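PDB 2W9M: polymerase X from Deinococcus radiodurans, which probably catalyses templated DNA synthesis from deoxynucleoside triphosphates in DNA repair and replication, and carries a zinc-binding PHP domain. Local coordinates for residues 325-330 / 511-516; 345-350 / 521-526. One frame throughout, in Å; residues are numbered along the deposited sequence.

Overall arrangement
Both contacts lie in the C-terminal PHP domain, on the same side of the chain's centre, with their own centres about 12 Å apart. Contact 1 joins the first and last strands of the barrel; contact 2 lies one step on along the chain, where the helix after the first strand meets the 3-10 turn after the last. Both are apolar, without a hydrogen bond across, but contact 1 is wholly buried and runs on to a zinc ligand; contact 2 is also largely buried, though Ala350 is partly exposed. They touch directly: Thr515 CG2 is 3.5 Å from Ala526 N, and Leu327 CD2 is 3.9 Å from Ala526 CB.

Contact 1 of 2, residues 325-330 / 511-516; sequences GDLRGM and FAINTD. With ZN (zinc ion), chain D.
Leu327 and Met330 meet Ile513 and Thr515 in a buried apolar seam between the first and last strands of the PHP barrel, the distorted seven-stranded relative of the TIM barrel. Strands 329-333 and 511-514 are the two ends of the parallel sheet, and the contact lies where the curled sheet comes round on itself. No hydrogen bond joins the two segments, and the nearest CA atoms, those of Met330 and Asn514, are still 6.6 Å apart. Asn545, from a loop elsewhere in the domain, bridges the seam instead: its ND2 bonds to Gly329 O and Asn514 OD1, and its OD1 weakly takes Ile513 N.

Leu327, just ahead of the first strand, points its side chain across the gap and lays its two methyls along Ile513: CD2 is 4.3 Å from Ile513 CG2, and CD1 is 4.4 Å from Ile513 CD1 at the end of the other branch. Met330 reaches over by bending. With CG beside the backbone N, the chain turns at both chi2 (-84°) and chi3 (69°), which carries CE to 4.2 Å from Ile513 O. The sulphur lies further along the strand, with SD 4.4 Å from Thr515 CG2. Helix 526-535 covers this patch, Ala526 and Val530 packing on Leu327 and Ala533 on Ile513.

One residue after Thr515 the chain reaches the metal site. Asp516 has CG roughly anti to the backbone N (chi1 -158°), which extends the carboxylate to a zinc ion that His332, His334 and Glu401 also bind. OD1 makes the metal bond at 2.4 Å, while OD2, 3.0 Å from the zinc, accepts a hydrogen bond from Asn489 ND2.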
# COMPACT_ATOMS: atom_id res chain seq x y z
N GLY A 325 -0.69 -15.29 -8.11
CA GLY A 325 -1.56 -16.41 -8.44
C GLY A 325 -1.77 -17.39 -7.30
O GLY A 325 -2.72 -18.18 -7.33
N ASP A 326 -0.90 -17.35 -6.29
CA ASP A 326 -1.00 -18.23 -5.13
C ASP A 326 -1.98 -17.68 -4.10
O ASP A 326 -2.24 -18.31 -3.07
CB ASP A 326 0.36 -18.41 -4.47
CG ASP A 326 1.31 -19.23 -5.32
OD1 ASP A 326 0.88 -20.27 -5.85
OD2 ASP A 326 2.48 -18.82 -5.46
N LEU A 327 -2.50 -16.49 -4.35
CA LEU A 327 -3.41 -15.84 -3.41
C LEU A 327 -4.86 -16.20 -3.72
O LEU A 327 -5.56 -15.46 -4.41
CB LEU A 327 -3.21 -14.33 -3.45
CG LEU A 327 -2.11 -13.71 -2.57
CD1 LEU A 327 -0.90 -14.63 -2.41
CD2 LEU A 327 -1.70 -12.36 -3.14
N ARG A 328 -5.30 -17.35 -3.22
CA ARG A 328 -6.67 -17.79 -3.42
C ARG A 328 -7.65 -16.88 -2.68
O ARG A 328 -8.68 -16.50 -3.22
CB ARG A 328 -6.84 -19.24 -2.97
CG ARG A 328 -6.02 -20.24 -3.78
CD ARG A 328 -6.46 -21.66 -3.46
NE ARG A 328 -5.66 -22.66 -4.17
CZ ARG A 328 -5.76 -23.98 -3.96
NH1 ARG A 328 -6.62 -24.44 -3.06
NH2 ARG A 328 -5.00 -24.82 -4.65
N GLY A 329 -7.32 -16.55 -1.44
CA GLY A 329 -8.19 -15.73 -0.62
C GLY A 329 -7.75 -14.28 -0.56
O GLY A 329 -6.62 -14.00 -0.15
N MET A 330 -8.63 -13.38 -0.96
CA MET A 330 -8.34 -11.94 -0.91
C MET A 330 -9.04 -11.29 0.28
O MET A 330 -10.15 -10.77 0.16
CB MET A 330 -8.76 -11.26 -2.21
CG MET A 330 -7.96 -11.72 -3.43
SD MET A 330 -6.39 -10.84 -3.62
CE MET A 330 -5.46 -11.45 -2.21
N PHE A 511 2.08 -15.42 7.62
CA PHE A 511 1.77 -14.08 7.15
C PHE A 511 0.51 -14.06 6.30
O PHE A 511 0.04 -15.10 5.83
CB PHE A 511 2.94 -13.50 6.36
CG PHE A 511 4.22 -13.44 7.14
CD1 PHE A 511 5.07 -14.52 7.18
CD2 PHE A 511 4.56 -12.29 7.85
CE1 PHE A 511 6.25 -14.47 7.90
CE2 PHE A 511 5.73 -12.23 8.56
CZ PHE A 511 6.58 -13.33 8.59
N ALA A 512 -0.04 -12.87 6.11
CA ALA A 512 -1.15 -12.68 5.20
C ALA A 512 -0.87 -11.50 4.28
O ALA A 512 -0.68 -10.37 4.75
CB ALA A 512 -2.44 -12.46 5.99
N ILE A 513 -0.82 -11.75 2.98
CA ILE A 513 -0.64 -10.68 2.01
C ILE A 513 -1.99 -10.10 1.63
O ILE A 513 -2.70 -10.65 0.79
CB ILE A 513 0.11 -11.16 0.75
CG1 ILE A 513 1.42 -11.84 1.15
CG2 ILE A 513 0.41 -9.99 -0.18
CD1 ILE A 513 2.15 -12.48 -0.02
N ASN A 514 -2.35 -8.98 2.27
CA ASN A 514 -3.67 -8.38 2.12
C ASN A 514 -3.62 -7.02 1.42
O ASN A 514 -2.78 -6.19 1.75
CB ASN A 514 -4.34 -8.23 3.48
CG ASN A 514 -4.49 -9.56 4.22
OD1 ASN A 514 -4.32 -10.63 3.64
ND2 ASN A 514 -4.81 -9.49 5.51
N THR A 515 -4.52 -6.81 0.48
CA THR A 515 -4.52 -5.59 -0.34
C THR A 515 -5.10 -4.38 0.39
O THR A 515 -4.74 -3.23 0.09
CB THR A 515 -5.31 -5.81 -1.63
OG1 THR A 515 -6.66 -6.17 -1.30
CG2 THR A 515 -4.69 -6.91 -2.46
N ASP A 516 -5.99 -4.62 1.35
CA ASP A 516 -6.70 -3.54 2.02
C ASP A 516 -7.44 -2.68 1.01
O ASP A 516 -7.54 -1.46 1.16
CB ASP A 516 -5.72 -2.68 2.83
CG ASP A 516 -6.40 -1.90 3.94
OD1 ASP A 516 -7.65 -1.93 4.00
OD2 ASP A 516 -5.70 -1.26 4.75
ZN ZN D . -8.26 -1.73 6.32

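Contact 2 of 2, residues 345-350 / 521-526; sequences REMAEA and GGLRDA
The forked end of Leu523 pushes against helix 344-353, one methyl for each of two helix residues' side chains. CG sits beside the backbone N, and chi2 of 167° stretches CD1 out as the far end of the side chain. There CD1 meets Ala350 CB at 3.7 Å and also touches the helix backbone, 3.8 Å from Met347 O. The other branch, CD2, faces the Met347 methyl, with CE 4.4 Å away.

Met347 gets there by curling: its three torsions all lie between -60° and -75°, which swings the thioether end toward the turn although CB sets off across it. In the PHP barrel this joins the helix that follows strand 329-333 to the link between strand 511-514 and helix 526-535. Thr333 of the first strand packs on both Met347 and Leu523, and Leu359 of the neighbouring strand adds to the methionine's surroundings.

Leu523 is held in a 3-10 turn, where Arg524 N bonds to Gly521 O at 3.1 Å. Just past it, the carboxylate of Asp525 forms a salt bridge through OD1 with Arg164 of helix 163-176.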
# COMPACT_ATOMS: atom_id res chain seq x y z
N ARG A 345 -20.75 -7.05 -3.52
CA ARG A 345 -20.91 -7.87 -4.72
C ARG A 345 -19.89 -7.49 -5.80
O ARG A 345 -19.27 -8.37 -6.39
CB ARG A 345 -22.34 -7.79 -5.28
CG ARG A 345 -22.58 -8.73 -6.46
CD ARG A 345 -23.92 -8.51 -7.16
NE ARG A 345 -25.02 -9.25 -6.54
CZ ARG A 345 -25.90 -8.72 -5.70
NH1 ARG A 345 -25.82 -7.43 -5.37
NH2 ARG A 345 -26.87 -9.47 -5.19
N GLU A 346 -19.73 -6.19 -6.05
CA GLU A 346 -18.76 -5.72 -7.04
C GLU A 346 -17.35 -6.19 -6.67
O GLU A 346 -16.60 -6.65 -7.53
CB GLU A 346 -18.79 -4.20 -7.17
CG GLU A 346 -20.18 -3.60 -7.39
CD GLU A 346 -20.16 -2.09 -7.53
OE1 GLU A 346 -20.75 -1.40 -6.67
OE2 GLU A 346 -19.54 -1.58 -8.50
N MET A 347 -17.01 -6.08 -5.39
CA MET A 347 -15.70 -6.52 -4.90
C MET A 347 -15.52 -8.03 -5.07
O MET A 347 -14.48 -8.48 -5.56
CB MET A 347 -15.49 -6.11 -3.44
CG MET A 347 -15.47 -4.61 -3.22
SD MET A 347 -13.97 -3.83 -3.86
CE MET A 347 -12.76 -4.42 -2.69
N ALA A 348 -16.52 -8.81 -4.69
CA ALA A 348 -16.45 -10.27 -4.85
C ALA A 348 -16.31 -10.67 -6.31
O ALA A 348 -15.45 -11.48 -6.66
CB ALA A 348 -17.66 -10.94 -4.22
N GLU A 349 -17.16 -10.12 -7.17
CA GLU A 349 -17.05 -10.34 -8.62
C GLU A 349 -15.65 -9.97 -9.10
O GLU A 349 -15.07 -10.68 -9.92
CB GLU A 349 -18.08 -9.50 -9.39
CG GLU A 349 -19.30 -10.27 -9.88
CD GLU A 349 -20.51 -10.07 -8.99
OE1 GLU A 349 -21.46 -9.38 -9.42
OE2 GLU A 349 -20.52 -10.60 -7.86
N ALA A 350 -15.12 -8.86 -8.59
CA ALA A 350 -13.80 -8.40 -8.99
C ALA A 350 -12.70 -9.40 -8.63
O ALA A 350 -11.81 -9.66 -9.45
CB ALA A 350 -13.50 -7.04 -8.37
N GLY A 521 -10.27 -1.93 -8.08
CA GLY A 521 -8.94 -1.90 -8.65
C GLY A 521 -7.87 -2.07 -7.60
O GLY A 521 -6.72 -2.39 -7.91
N GLY A 522 -8.24 -1.85 -6.34
CA GLY A 522 -7.32 -1.99 -5.23
C GLY A 522 -6.85 -3.42 -5.04
O GLY A 522 -5.83 -3.68 -4.40
N LEU A 523 -7.60 -4.36 -5.61
CA LEU A 523 -7.26 -5.78 -5.51
C LEU A 523 -6.03 -6.12 -6.34
O LEU A 523 -5.39 -7.15 -6.13
CB LEU A 523 -8.45 -6.65 -5.94
CG LEU A 523 -9.71 -6.53 -5.08
CD1 LEU A 523 -10.91 -7.17 -5.78
CD2 LEU A 523 -9.50 -7.15 -3.71
N ARG A 524 -5.70 -5.24 -7.29
CA ARG A 524 -4.51 -5.43 -8.12
C ARG A 524 -3.24 -4.95 -7.40
O ARG A 524 -2.15 -5.01 -7.96
CB ARG A 524 -4.66 -4.70 -9.46
CG ARG A 524 -6.01 -4.86 -10.13
CD ARG A 524 -5.93 -4.56 -11.62
NE ARG A 524 -5.84 -5.79 -12.42
CZ ARG A 524 -4.71 -6.44 -12.70
NH1 ARG A 524 -3.55 -5.99 -12.24
NH2 ARG A 524 -4.74 -7.54 -13.43
N ASP A 525 -3.39 -4.49 -6.17
CA ASP A 525 -2.25 -4.08 -5.37
C ASP A 525 -1.50 -5.29 -4.83
O ASP A 525 -0.34 -5.19 -4.42
CB ASP A 525 -2.68 -3.16 -4.22
CG ASP A 525 -3.02 -1.76 -4.69
OD1 ASP A 525 -3.40 -0.92 -3.84
OD2 ASP A 525 -2.91 -1.49 -5.91
N ALA A 526 -2.17 -6.44 -4.83
CA ALA A 526 -1.58 -7.68 -4.33
C ALA A 526 -0.16 -7.86 -4.86
O ALA A 526 0.73 -8.34 -4.16
CB ALA A 526 -2.43 -8.86 -4.72